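Local coordinates for protein methylxanthine N1-demethylase NdmA (Pseudomonas putida, PDB 6ICN) that catalyses the N1-demethylation of caffeine to theobromine and formaldehyde, acting as a Rieske-type non-heme iron oxygenase, at residues A[250-255]-A[265-270]; A[56-61]-A[271-276]; A[193-198]-A[305-310]; A[50-55]-A[66-71]. All coordinates share one frame; numbering follows the deposited sequence.

Contact 4 comes first along the chain: residues 50-55 pair with 66-71 and close a short loop at the edge of the Rieske-domain sheet. Contact 2 opens inside that loop at 56-61 and closes at 271-276, so the two cross. They also touch, V57 packing on V66. Contact 2 joins the Rieske domain to the C-terminal domain. Contact 3 opens at 193-198 and closes at 305-310 over the metal, crossing contact 2. Contact 1, 250-255 with 265-270, is a local hairpin nested inside the loops of both contact 2 and contact 3. Strand 263-274 serves contacts 1 and 2, and runs from the caffeine pocket to the domain junction.

Contact 1 of 4, residues A[250-255]-A[265-270]; sequences AINLEV and VLFNVS. With CFF (caffeine), chain F.
L253 and L266 form the tight side of this strand pair. They lie side by side and point the same way, with CD2 of L253 4.0 Å from CD1 of L266. The same CD1 sits over one face of the caffeine ring system, 3.4 Å from its C4. L266 places it there with CG beside its backbone N (chi1 -57°), whereas CG of L253 is anti to its own N. The backbones of the two leucines are tied both ways: L253 N to L266 O is 2.8 Å and nearly straight (171°), and L266 N returns a bond to L253 O. I251 and N268 make a second such pair. Their side chains lie on the leucine face, where I251 packs on W183 and F186 of helix 179-186 and the amide of N268 bonds to Y173.

The opposite face carries A250, N252, E254, V265, F267 and V269. CB of A250 meets CG2 of V269 at 3.9 Å. The N252 and F267 side chains cross at about a right angle, with the amide and ring planes 56° apart. OD1 of N252 lies obliquely to the ring, 4.0 Å from CD1 of F267, and takes a hydrogen bond from the backbone of S158. F267 also meets the ring of F157. Packing thins at E254, which is partly exposed: CG only reaches CG2 of V265, at 4.1 Å, and the chain continues extended beyond it.

The two segments are the arms of an antiparallel beta hairpin in the central sheet of the catalytic domain. This is the helix-grip fold of Rieske oxygenases, here with one sheet face lining the substrate pocket.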
loop_
_atom_site.group_PDB
_atom_site.type_symbol
_atom_site.label_atom_id
_atom_site.label_comp_id
_atom_site.label_asym_id
_atom_site.label_seq_id
_atom_site.Cartn_x
_atom_site.Cartn_y
_atom_site.Cartn_z
ATOM N N ALA A 250 -1.072 20.927 -31.949
ATOM C CA ALA A 250 -2.522 20.767 -31.933
ATOM C C ALA A 250 -2.994 20.099 -33.212
ATOM O O ALA A 250 -2.549 20.461 -34.304
ATOM C CB ALA A 250 -3.216 22.115 -31.763
ATOM N N ILE A 251 -3.900 19.131 -33.081
ATOM C CA ILE A 251 -4.466 18.421 -34.225
ATOM C C ILE A 251 -5.986 18.506 -34.186
ATOM O O ILE A 251 -6.615 18.074 -33.212
ATOM C CB ILE A 251 -4.019 16.954 -34.272
ATOM C CG1 ILE A 251 -2.492 16.868 -34.386
ATOM C CG2 ILE A 251 -4.710 16.201 -35.412
ATOM C CD1 ILE A 251 -1.969 15.529 -33.935
ATOM N N ASN A 252 -6.581 19.035 -35.262
ATOM C CA ASN A 252 -8.026 19.034 -35.451
ATOM C C ASN A 252 -8.336 18.029 -36.553
ATOM O O ASN A 252 -7.937 18.226 -37.709
ATOM C CB ASN A 252 -8.532 20.432 -35.808
ATOM C CG ASN A 252 -10.053 20.506 -35.860
ATOM O OD1 ASN A 252 -10.702 20.809 -34.854
ATOM N ND2 ASN A 252 -10.626 20.239 -37.029
ATOM N N LEU A 253 -9.013 16.932 -36.194
ATOM C CA LEU A 253 -9.340 15.866 -37.141
ATOM C C LEU A 253 -10.855 15.809 -37.326
ATOM O O LEU A 253 -11.590 15.446 -36.398
ATOM C CB LEU A 253 -8.790 14.520 -36.661
ATOM C CG LEU A 253 -9.272 13.278 -37.419
ATOM C CD1 LEU A 253 -8.965 13.388 -38.924
ATOM C CD2 LEU A 253 -8.627 12.006 -36.842
ATOM N N GLU A 254 -11.328 16.154 -38.524
ATOM C CA GLU A 254 -12.748 16.049 -38.850
ATOM C C GLU A 254 -12.992 14.737 -39.579
ATOM O O GLU A 254 -12.411 14.504 -40.646
ATOM C CB GLU A 254 -13.197 17.228 -39.711
ATOM C CG GLU A 254 -13.147 18.566 -38.998
ATOM C CD GLU A 254 -13.408 19.735 -39.949
ATOM O OE1 GLU A 254 -12.435 20.359 -40.446
ATOM O OE2 GLU A 254 -14.600 20.011 -40.211
ATOM N N VAL A 255 -13.836 13.879 -39.003
ATOM C CA VAL A 255 -14.164 12.578 -39.586
ATOM C C VAL A 255 -15.592 12.619 -40.117
ATOM O O VAL A 255 -16.546 12.855 -39.363
ATOM C CB VAL A 255 -14.006 11.425 -38.580
ATOM C CG1 VAL A 255 -14.276 10.088 -39.271
ATOM C CG2 VAL A 255 -12.622 11.432 -37.947
ATOM N N VAL A 265 -15.564 15.022 -34.678
ATOM C CA VAL A 265 -14.353 15.839 -34.676
ATOM C C VAL A 265 -13.523 15.486 -33.449
ATOM O O VAL A 265 -14.053 15.448 -32.333
ATOM C CB VAL A 265 -14.676 17.344 -34.676
ATOM C CG1 VAL A 265 -13.398 18.162 -34.778
ATOM C CG2 VAL A 265 -15.646 17.692 -35.818
ATOM N N LEU A 266 -12.232 15.247 -33.652
ATOM C CA LEU A 266 -11.288 15.012 -32.564
ATOM C C LEU A 266 -10.293 16.161 -32.521
ATOM O O LEU A 266 -9.643 16.467 -33.529
ATOM C CB LEU A 266 -10.541 13.691 -32.738
ATOM C CG LEU A 266 -11.419 12.450 -32.854
ATOM C CD1 LEU A 266 -10.604 11.318 -33.457
ATOM C CD2 LEU A 266 -11.961 12.049 -31.479
ATOM N N PHE A 267 -10.168 16.796 -31.363
ATOM C CA PHE A 267 -9.217 17.883 -31.179
ATOM C C PHE A 267 -8.251 17.441 -30.093
ATOM O O PHE A 267 -8.639 17.283 -28.926
ATOM C CB PHE A 267 -9.933 19.184 -30.815
ATOM C CG PHE A 267 -9.014 20.338 -30.537
ATOM C CD1 PHE A 267 -8.425 21.055 -31.578
ATOM C CD2 PHE A 267 -8.748 20.728 -29.231
ATOM C CE1 PHE A 267 -7.602 22.130 -31.314
ATOM C CE2 PHE A 267 -7.910 21.815 -28.950
ATOM C CZ PHE A 267 -7.336 22.519 -29.994
ATOM N N ASN A 268 -7.006 17.202 -30.478
ATOM C CA ASN A 268 -6.008 16.690 -29.546
ATOM C C ASN A 268 -4.838 17.658 -29.488
ATOM O O ASN A 268 -4.314 18.067 -30.530
ATOM C CB ASN A 268 -5.539 15.287 -29.963
ATOM C CG ASN A 268 -4.757 14.584 -28.853
ATOM O OD1 ASN A 268 -3.527 14.661 -28.826
ATOM N ND2 ASN A 268 -5.473 13.919 -27.912
ATOM N N VAL A 269 -4.434 18.042 -28.277
ATOM C CA VAL A 269 -3.290 18.939 -28.115
ATOM C C VAL A 269 -2.483 18.531 -26.879
ATOM O O VAL A 269 -3.043 18.129 -25.851
ATOM C CB VAL A 269 -3.754 20.415 -28.062
ATOM C CG1 VAL A 269 -4.790 20.648 -26.925
ATOM C CG2 VAL A 269 -2.560 21.374 -27.956
ATOM N N SER A 270 -1.159 18.621 -26.988
ATOM C CA SER A 270 -0.243 18.225 -25.923
ATOM C C SER A 270 0.358 19.462 -25.267
ATOM O O SER A 270 0.882 20.343 -25.962
ATOM C CB SER A 270 0.900 17.340 -26.449
ATOM O OG SER A 270 0.437 16.175 -27.107
HETATM N N1 CFF F . -6.688 8.822 -33.327
HETATM C C2 CFF F . -7.529 8.544 -34.375
HETATM C C10 CFF F . -5.289 9.113 -33.585
HETATM C C6 CFF F . -7.140 8.822 -32.070
HETATM N N3 CFF F . -8.838 8.269 -34.141
HETATM O O11 CFF F . -7.115 8.544 -35.494
HETATM C C12 CFF F . -9.742 7.970 -35.247
HETATM C C4 CFF F . -9.299 8.267 -32.869
HETATM C C5 CFF F . -8.475 8.546 -31.839
HETATM N N9 CFF F . -10.523 8.032 -32.364
HETATM O O13 CFF F . -6.400 9.065 -31.156
HETATM N N7 CFF F . -9.197 8.491 -30.704
HETATM C C8 CFF F . -10.456 8.174 -31.029
HETATM C C14 CFF F . -8.967 8.677 -29.282
#

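Contact 2 of 4, residues A[56-61]-A[271-276]; sequences AVKLLN and CPVDSH
L60 and N61 bond to P272 and V273 where the Rieske domain abuts the C-terminal domain of the same chain. Strands 56-59 and 271-274 cross at 93° and do not pair as in a sheet.

Two backbone hydrogen bonds hold the crossing. L60 N gives to P272 O at 2.7 Å, and N61 N gives to V273 O at 2.9 Å.

Apolar contacts surround them. CD2 of L60 rests 3.7 Å from CG of P272. CD1 of L59 reaches SG of C271, and L59 also packs on H36 and V38 of strand 35-40. The aliphatic part of K58 crosses V273 at about a right angle, CD lying 3.6 Å from CG1.

The polar groups of K58, N61 and D274 are joined through one water. The K58 chain bends at chi3 (-82°), and NZ donates to the water at 2.7 Å. The water donates to N61 OD1 and D274 OD2. NZ and D274 OD2 stay 4.7 Å apart, so the opposite charges are bridged and not in direct contact. An alanine in place of K58 is likely to uncover V273 CG1 and deprive the water of its donor.

D274 OD1 closes an Asx turn, accepting from H276 N at 3.0 Å.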
loop_
_atom_site.group_PDB
_atom_site.type_symbol
_atom_site.label_atom_id
_atom_site.label_comp_id
_atom_site.label_asym_id
_atom_site.label_seq_id
_atom_site.Cartn_x
_atom_site.Cartn_y
_atom_site.Cartn_z
ATOM N N ALA A 56 -1.640 25.512 -9.607
ATOM C CA ALA A 56 -0.279 25.365 -10.116
ATOM C C ALA A 56 -0.283 24.564 -11.416
ATOM O O ALA A 56 -0.902 23.496 -11.499
ATOM C CB ALA A 56 0.606 24.661 -9.076
ATOM N N VAL A 57 0.438 25.065 -12.423
ATOM C CA VAL A 57 0.645 24.356 -13.680
ATOM C C VAL A 57 2.116 24.478 -14.052
ATOM O O VAL A 57 2.851 25.312 -13.517
ATOM C CB VAL A 57 -0.236 24.888 -14.826
ATOM C CG1 VAL A 57 -1.722 24.808 -14.431
ATOM C CG2 VAL A 57 0.150 26.333 -15.172
ATOM N N LYS A 58 2.551 23.602 -14.961
ATOM C CA LYS A 58 3.933 23.580 -15.432
ATOM C C LYS A 58 3.937 23.506 -16.946
ATOM O O LYS A 58 3.193 22.717 -17.540
ATOM C CB LYS A 58 4.724 22.393 -14.846
ATOM C CG LYS A 58 6.175 22.363 -15.318
ATOM C CD LYS A 58 6.934 21.161 -14.735
ATOM C CE LYS A 58 7.430 21.438 -13.338
ATOM N NZ LYS A 58 8.201 20.269 -12.821
ATOM N N LEU A 59 4.769 24.340 -17.563
ATOM C CA LEU A 59 4.814 24.465 -19.013
ATOM C C LEU A 59 6.259 24.703 -19.400
ATOM O O LEU A 59 6.870 25.657 -18.905
ATOM C CB LEU A 59 3.920 25.621 -19.481
ATOM C CG LEU A 59 4.114 26.019 -20.939
ATOM C CD1 LEU A 59 3.727 24.867 -21.847
ATOM C CD2 LEU A 59 3.232 27.234 -21.241
ATOM N N LEU A 60 6.813 23.821 -20.239
ATOM C CA LEU A 60 8.215 23.933 -20.675
ATOM C C LEU A 60 9.150 24.157 -19.487
ATOM O O LEU A 60 10.041 25.012 -19.525
ATOM C CB LEU A 60 8.369 25.048 -21.715
ATOM C CG LEU A 60 7.590 24.761 -22.995
ATOM C CD1 LEU A 60 7.428 26.020 -23.873
ATOM C CD2 LEU A 60 8.262 23.645 -23.780
ATOM N N ASN A 61 8.908 23.406 -18.403
ATOM C CA ASN A 61 9.666 23.429 -17.151
ATOM C C ASN A 61 9.528 24.724 -16.352
ATOM O O ASN A 61 10.267 24.912 -15.377
ATOM C CB ASN A 61 11.155 23.139 -17.384
ATOM C CG ASN A 61 11.749 22.237 -16.306
ATOM O OD1 ASN A 61 11.053 21.411 -15.703
ATOM N ND2 ASN A 61 13.042 22.407 -16.046
ATOM N N CYS A 271 0.302 19.518 -23.942
ATOM C CA CYS A 271 1.105 20.474 -23.182
ATOM C C CYS A 271 2.503 19.906 -22.963
ATOM O O CYS A 271 2.645 18.854 -22.314
ATOM C CB CYS A 271 0.466 20.785 -21.841
ATOM S SG CYS A 271 1.413 21.935 -20.780
ATOM N N PRO A 272 3.541 20.541 -23.486
ATOM C CA PRO A 272 4.910 20.113 -23.177
ATOM C C PRO A 272 5.288 20.527 -21.764
ATOM O O PRO A 272 5.755 21.643 -21.516
ATOM C CB PRO A 272 5.747 20.846 -24.232
ATOM C CG PRO A 272 4.982 22.123 -24.450
ATOM C CD PRO A 272 3.521 21.723 -24.374
ATOM N N VAL A 273 5.072 19.627 -20.815
ATOM C CA VAL A 273 5.246 19.991 -19.414
ATOM C C VAL A 273 6.720 20.161 -19.102
ATOM O O VAL A 273 7.129 21.131 -18.444
ATOM C CB VAL A 273 4.583 18.935 -18.507
ATOM C CG1 VAL A 273 5.008 19.134 -17.052
ATOM C CG2 VAL A 273 3.068 19.009 -18.638
ATOM N N ASP A 274 7.536 19.207 -19.546
ATOM C CA ASP A 274 8.983 19.323 -19.424
ATOM C C ASP A 274 9.619 18.465 -20.516
ATOM O O ASP A 274 8.945 18.070 -21.475
ATOM C CB ASP A 274 9.442 18.957 -18.003
ATOM C CG ASP A 274 9.085 17.530 -17.598
ATOM O OD1 ASP A 274 8.973 16.641 -18.464
ATOM O OD2 ASP A 274 8.923 17.291 -16.385
ATOM N N SER A 275 10.905 18.151 -20.349
ATOM C CA SER A 275 11.673 17.469 -21.387
ATOM C C SER A 275 11.171 16.066 -21.686
ATOM O O SER A 275 11.471 15.539 -22.768
ATOM C CB SER A 275 13.151 17.397 -20.985
ATOM O OG SER A 275 13.348 16.450 -19.952
ATOM N N HIS A 276 10.433 15.424 -20.769
ATOM C CA HIS A 276 10.015 14.048 -21.018
ATOM C C HIS A 276 8.542 13.767 -20.731
ATOM O O HIS A 276 8.150 12.591 -20.692
ATOM C CB HIS A 276 10.884 13.069 -20.212
ATOM C CG HIS A 276 10.858 13.309 -18.737
ATOM N ND1 HIS A 276 10.063 12.578 -17.878
ATOM C CD2 HIS A 276 11.519 14.207 -17.967
ATOM C CE1 HIS A 276 10.244 13.010 -16.640
ATOM N NE2 HIS A 276 11.118 14.001 -16.668
HETATM O O HOH W 1 9.648 19.043 -14.687
#

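Contact 3 of 4, residues A[193-198]-A[305-310]; sequences AFIHPG and AEDKPV. With CO (cobalt (II) ion), chain E.
H196 and D307 meet on the cobalt ion, which occupies the mononuclear iron site. NE2 of H196 binds it at 2.0 Å. D307 is bidentate, OD1 binding at 2.1 Å and OD2 at 2.2 Å, with its carboxylate plane 77° from the imidazole ring. With H191 and a water completing the shell, this is the two-histidine, one-carboxylate triad of Rieske oxygenases.

In the second shell, H196 ND1 donates to E306 OE1 at 2.7 Å, nearly straight (170°), in the ring plane and on the oxygen's anti side. The E306 chain runs extended beyond CG (chi2 172°), which carries OE1 to ND1. E306 OE2 accepts from a water that takes G198 N-H, and also bonds to T199. With an alanine at E306, ND1 would probably lose its acceptor and the imidazole a restraint on its rotation. D307 OD1 bonds to N185.

CG2 of I195 lies over one face of the H196 ring, toward its rim, and 3.4 Å from E306 O. CD1 meets V310 CB tip to tip at 3.9 Å.

The contact joins the end of helix 192-195 to helix 293-313. W175 of strand 166-175 packs on D307; P100 and Y101 of a neighbouring subunit pack on I195 and V310.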
loop_
_atom_site.group_PDB
_atom_site.type_symbol
_atom_site.label_atom_id
_atom_site.label_comp_id
_atom_site.label_asym_id
_atom_site.label_seq_id
_atom_site.Cartn_x
_atom_site.Cartn_y
_atom_site.Cartn_z
ATOM N N ALA A 193 -2.901 -0.645 -37.669
ATOM C CA ALA A 193 -3.059 -2.082 -37.825
ATOM C C ALA A 193 -2.355 -2.881 -36.736
ATOM O O ALA A 193 -2.770 -4.004 -36.458
ATOM C CB ALA A 193 -2.553 -2.515 -39.208
ATOM N N PHE A 194 -1.327 -2.323 -36.091
ATOM C CA PHE A 194 -0.551 -3.046 -35.091
ATOM C C PHE A 194 -0.868 -2.660 -33.650
ATOM O O PHE A 194 -0.790 -3.511 -32.761
ATOM C CB PHE A 194 0.933 -2.835 -35.385
ATOM C CG PHE A 194 1.317 -3.407 -36.697
ATOM C CD1 PHE A 194 1.514 -4.776 -36.811
ATOM C CD2 PHE A 194 1.402 -2.611 -37.830
ATOM C CE1 PHE A 194 1.799 -5.334 -38.032
ATOM C CE2 PHE A 194 1.698 -3.165 -39.061
ATOM C CZ PHE A 194 1.904 -4.530 -39.155
ATOM N N ILE A 195 -1.252 -1.415 -33.405
ATOM C CA ILE A 195 -1.504 -0.958 -32.040
ATOM C C ILE A 195 -3.004 -0.979 -31.771
ATOM O O ILE A 195 -3.434 -1.226 -30.633
ATOM C CB ILE A 195 -0.874 0.429 -31.818
ATOM C CG1 ILE A 195 0.652 0.286 -31.758
ATOM C CG2 ILE A 195 -1.385 1.112 -30.524
ATOM C CD1 ILE A 195 1.350 1.461 -31.157
ATOM N N HIS A 196 -3.817 -0.792 -32.831
ATOM C CA HIS A 196 -5.274 -0.701 -32.688
ATOM C C HIS A 196 -6.058 -1.711 -33.535
ATOM O O HIS A 196 -7.081 -1.336 -34.123
ATOM C CB HIS A 196 -5.752 0.702 -33.074
ATOM C CG HIS A 196 -5.032 1.814 -32.368
ATOM N ND1 HIS A 196 -5.126 2.024 -31.005
ATOM C CD2 HIS A 196 -4.249 2.806 -32.848
ATOM C CE1 HIS A 196 -4.408 3.083 -30.676
ATOM N NE2 HIS A 196 -3.852 3.569 -31.775
ATOM N N PRO A 197 -5.652 -2.984 -33.607
ATOM C CA PRO A 197 -6.355 -3.901 -34.525
ATOM C C PRO A 197 -7.807 -4.152 -34.149
ATOM O O PRO A 197 -8.679 -4.152 -35.026
ATOM C CB PRO A 197 -5.515 -5.184 -34.450
ATOM C CG PRO A 197 -4.890 -5.133 -33.112
ATOM C CD PRO A 197 -4.587 -3.683 -32.868
ATOM N N GLY A 198 -8.112 -4.368 -32.875
ATOM C CA GLY A 198 -9.533 -4.567 -32.614
ATOM C C GLY A 198 -10.380 -3.316 -32.762
ATOM O O GLY A 198 -11.610 -3.412 -32.816
ATOM N N ALA A 305 -4.998 3.887 -24.202
ATOM C CA ALA A 305 -4.328 2.817 -23.465
ATOM C C ALA A 305 -3.548 1.908 -24.398
ATOM O O ALA A 305 -2.522 1.348 -23.990
ATOM C CB ALA A 305 -5.338 1.986 -22.667
ATOM N N GLU A 306 -4.029 1.728 -25.639
ATOM C CA GLU A 306 -3.283 0.939 -26.623
ATOM C C GLU A 306 -1.993 1.647 -27.050
ATOM O O GLU A 306 -0.925 1.017 -27.133
ATOM C CB GLU A 306 -4.180 0.631 -27.825
ATOM C CG GLU A 306 -5.321 -0.357 -27.458
ATOM C CD GLU A 306 -6.368 -0.551 -28.561
ATOM O OE1 GLU A 306 -6.478 0.295 -29.480
ATOM O OE2 GLU A 306 -7.123 -1.553 -28.481
ATOM N N ASP A 307 -2.053 2.968 -27.274
ATOM C CA ASP A 307 -0.846 3.709 -27.662
ATOM C C ASP A 307 0.174 3.826 -26.528
ATOM O O ASP A 307 1.381 3.725 -26.769
ATOM C CB ASP A 307 -1.225 5.119 -28.144
ATOM C CG ASP A 307 -1.801 5.124 -29.540
ATOM O OD1 ASP A 307 -1.125 4.654 -30.463
ATOM O OD2 ASP A 307 -2.930 5.613 -29.732
ATOM N N LYS A 308 -0.282 4.085 -25.296
ATOM C CA LYS A 308 0.593 4.599 -24.237
ATOM C C LYS A 308 1.872 3.792 -24.000
ATOM O O LYS A 308 2.955 4.395 -23.974
ATOM C CB LYS A 308 -0.233 4.716 -22.945
ATOM C CG LYS A 308 0.551 5.265 -21.749
ATOM C CD LYS A 308 -0.372 5.320 -20.505
ATOM C CE LYS A 308 0.365 5.852 -19.262
ATOM N NZ LYS A 308 1.356 4.856 -18.756
ATOM N N PRO A 309 1.835 2.469 -23.811
ATOM C CA PRO A 309 3.087 1.777 -23.462
ATOM C C PRO A 309 4.120 1.840 -24.578
ATOM O O PRO A 309 5.322 1.958 -24.309
ATOM C CB PRO A 309 2.631 0.342 -23.179
ATOM C CG PRO A 309 1.278 0.215 -23.771
ATOM C CD PRO A 309 0.667 1.574 -23.734
ATOM N N VAL A 310 3.667 1.786 -25.826
ATOM C CA VAL A 310 4.616 1.808 -26.937
ATOM C C VAL A 310 5.233 3.184 -27.077
ATOM O O VAL A 310 6.453 3.321 -27.267
ATOM C CB VAL A 310 3.915 1.346 -28.226
ATOM C CG1 VAL A 310 4.883 1.370 -29.417
ATOM C CG2 VAL A 310 3.325 -0.046 -28.019
HETATM CO CO CO E . -2.588 5.174 -31.882
HETATM O O HOH W 2 -6.596 -3.535 -30.385
HETATM O O HOH W 3 -2.692 7.226 -32.313
#

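Contact 4 of 4, residues A[50-55]-A[66-71]; sequences SSLGPL and VAKLGD
L55 and V66 form an antiparallel hydrogen-bonded pair at the start of edge strand 55-59 in the Rieske-domain sheet. L55 N gives to V66 O at 2.9 Å, and V66 N returns to L55 O at the same length. The pairing goes on into the preceding loop, where K68 N donates to L52 O at 2.9 Å, almost straight (174°).

Between these bonds the loop is one residue longer than the strand, as G53 and P54 together face A67. The G53-P54 peptide is cis. CA of P54 lies 3.3 Å from V66 O, a CA-H...O contact. G53 has a positive phi (81°), and a side chain on it would run into V66 O and jam against the carbonyl of L52. Glycine therefore suits this close approach.

Side chains add modest packing. CB of L52 lies 3.9 Å from K68 O, and its CD2 lies 4.3 Å from CB of K68. K68 leaves the strand toward the loop, but its chain bends at chi2 (108°) and the end leads away. Before L52 the loop is shaped by an ST turn: S50 OG accepts from L52 N at 3.1 Å.

Helix 41-47 lies on the L55 and V66 side, with L44 touching both. V92 of strand 91-93 packs on L52 and A67. Strand 72-77 continues the sheet beyond 62-69, and S51 touches S292 of a neighbouring subunit, a different copy from the one that reaches the metal-site contact.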
loop_
_atom_site.group_PDB
_atom_site.type_symbol
_atom_site.label_atom_id
_atom_site.label_comp_id
_atom_site.label_asym_id
_atom_site.label_seq_id
_atom_site.Cartn_x
_atom_site.Cartn_y
_atom_site.Cartn_z
ATOM N N SER A 50 -12.969 27.983 -3.672
ATOM C CA SER A 50 -13.537 29.231 -4.180
ATOM C C SER A 50 -13.998 29.131 -5.629
ATOM O O SER A 50 -14.754 30.004 -6.080
ATOM C CB SER A 50 -12.503 30.348 -4.083
ATOM O OG SER A 50 -11.465 30.120 -5.029
ATOM N N SER A 51 -13.521 28.126 -6.369
ATOM C CA SER A 51 -13.700 27.924 -7.806
ATOM C C SER A 51 -12.914 28.920 -8.651
ATOM O O SER A 51 -13.047 28.891 -9.877
ATOM C CB SER A 51 -15.180 27.947 -8.249
ATOM O OG SER A 51 -15.699 29.280 -8.371
ATOM N N LEU A 52 -12.088 29.776 -8.038
ATOM C CA LEU A 52 -11.363 30.826 -8.757
ATOM C C LEU A 52 -9.891 30.490 -8.931
ATOM O O LEU A 52 -9.112 31.333 -9.406
ATOM C CB LEU A 52 -11.495 32.164 -8.023
ATOM C CG LEU A 52 -12.915 32.637 -7.722
ATOM C CD1 LEU A 52 -12.891 33.899 -6.865
ATOM C CD2 LEU A 52 -13.643 32.864 -9.020
ATOM N N GLY A 53 -9.488 29.284 -8.568
ATOM C CA GLY A 53 -8.080 28.992 -8.405
ATOM C C GLY A 53 -7.611 29.481 -7.046
ATOM O O GLY A 53 -8.433 29.802 -6.174
ATOM N N PRO A 54 -6.289 29.570 -6.839
ATOM C CA PRO A 54 -5.243 29.357 -7.850
ATOM C C PRO A 54 -4.967 27.892 -8.151
ATOM O O PRO A 54 -5.275 27.005 -7.344
ATOM C CB PRO A 54 -4.003 29.980 -7.205
ATOM C CG PRO A 54 -4.255 29.785 -5.677
ATOM C CD PRO A 54 -5.750 30.043 -5.553
ATOM N N LEU A 55 -4.353 27.644 -9.295
ATOM C CA LEU A 55 -3.949 26.299 -9.696
ATOM C C LEU A 55 -2.507 26.360 -10.175
ATOM O O LEU A 55 -2.185 27.166 -11.055
ATOM C CB LEU A 55 -4.861 25.753 -10.815
ATOM C CG LEU A 55 -4.391 24.457 -11.499
ATOM C CD1 LEU A 55 -4.395 23.322 -10.469
ATOM C CD2 LEU A 55 -5.233 24.090 -12.749
ATOM N N VAL A 66 -2.210 29.797 -12.273
ATOM C CA VAL A 66 -3.357 30.352 -12.989
ATOM C C VAL A 66 -4.444 30.681 -11.977
ATOM O O VAL A 66 -4.688 29.906 -11.042
ATOM C CB VAL A 66 -3.890 29.373 -14.051
ATOM C CG1 VAL A 66 -5.181 29.887 -14.673
ATOM C CG2 VAL A 66 -2.838 29.160 -15.156
ATOM N N ALA A 67 -5.116 31.820 -12.178
ATOM C CA ALA A 67 -6.219 32.211 -11.305
ATOM C C ALA A 67 -7.215 33.033 -12.108
ATOM O O ALA A 67 -6.843 33.691 -13.092
ATOM C CB ALA A 67 -5.737 33.016 -10.088
ATOM N N LYS A 68 -8.475 33.003 -11.675
ATOM C CA LYS A 68 -9.514 33.858 -12.253
ATOM C C LYS A 68 -9.613 35.120 -11.405
ATOM O O LYS A 68 -10.106 35.084 -10.273
ATOM C CB LYS A 68 -10.841 33.109 -12.326
ATOM C CG LYS A 68 -11.979 33.973 -12.883
ATOM C CD LYS A 68 -12.361 33.556 -14.271
ATOM C CE LYS A 68 -13.361 34.525 -14.896
ATOM N NZ LYS A 68 -14.649 34.563 -14.179
ATOM N N LEU A 69 -9.095 36.230 -11.926
ATOM C CA LEU A 69 -9.040 37.507 -11.212
ATOM C C LEU A 69 -10.050 38.437 -11.876
ATOM O O LEU A 69 -9.803 38.950 -12.975
ATOM C CB LEU A 69 -7.636 38.103 -11.249
ATOM C CG LEU A 69 -6.543 37.223 -10.642
ATOM C CD1 LEU A 69 -5.227 38.014 -10.609
ATOM C CD2 LEU A 69 -6.932 36.769 -9.223
ATOM N N GLY A 70 -11.192 38.627 -11.224
ATOM C CA GLY A 70 -12.260 39.368 -11.876
ATOM C C GLY A 70 -12.729 38.594 -13.086
ATOM O O GLY A 70 -12.989 37.391 -13.011
ATOM N N ASP A 71 -12.788 39.264 -14.238
ATOM C CA ASP A 71 -13.281 38.637 -15.454
ATOM C C ASP A 71 -12.172 38.005 -16.294
ATOM O O ASP A 71 -12.440 37.547 -17.407
ATOM C CB ASP A 71 -14.052 39.668 -16.290
ATOM C CG ASP A 71 -15.409 39.996 -15.700
ATOM O OD1 ASP A 71 -16.066 39.071 -15.168
ATOM O OD2 ASP A 71 -15.826 41.173 -15.769
#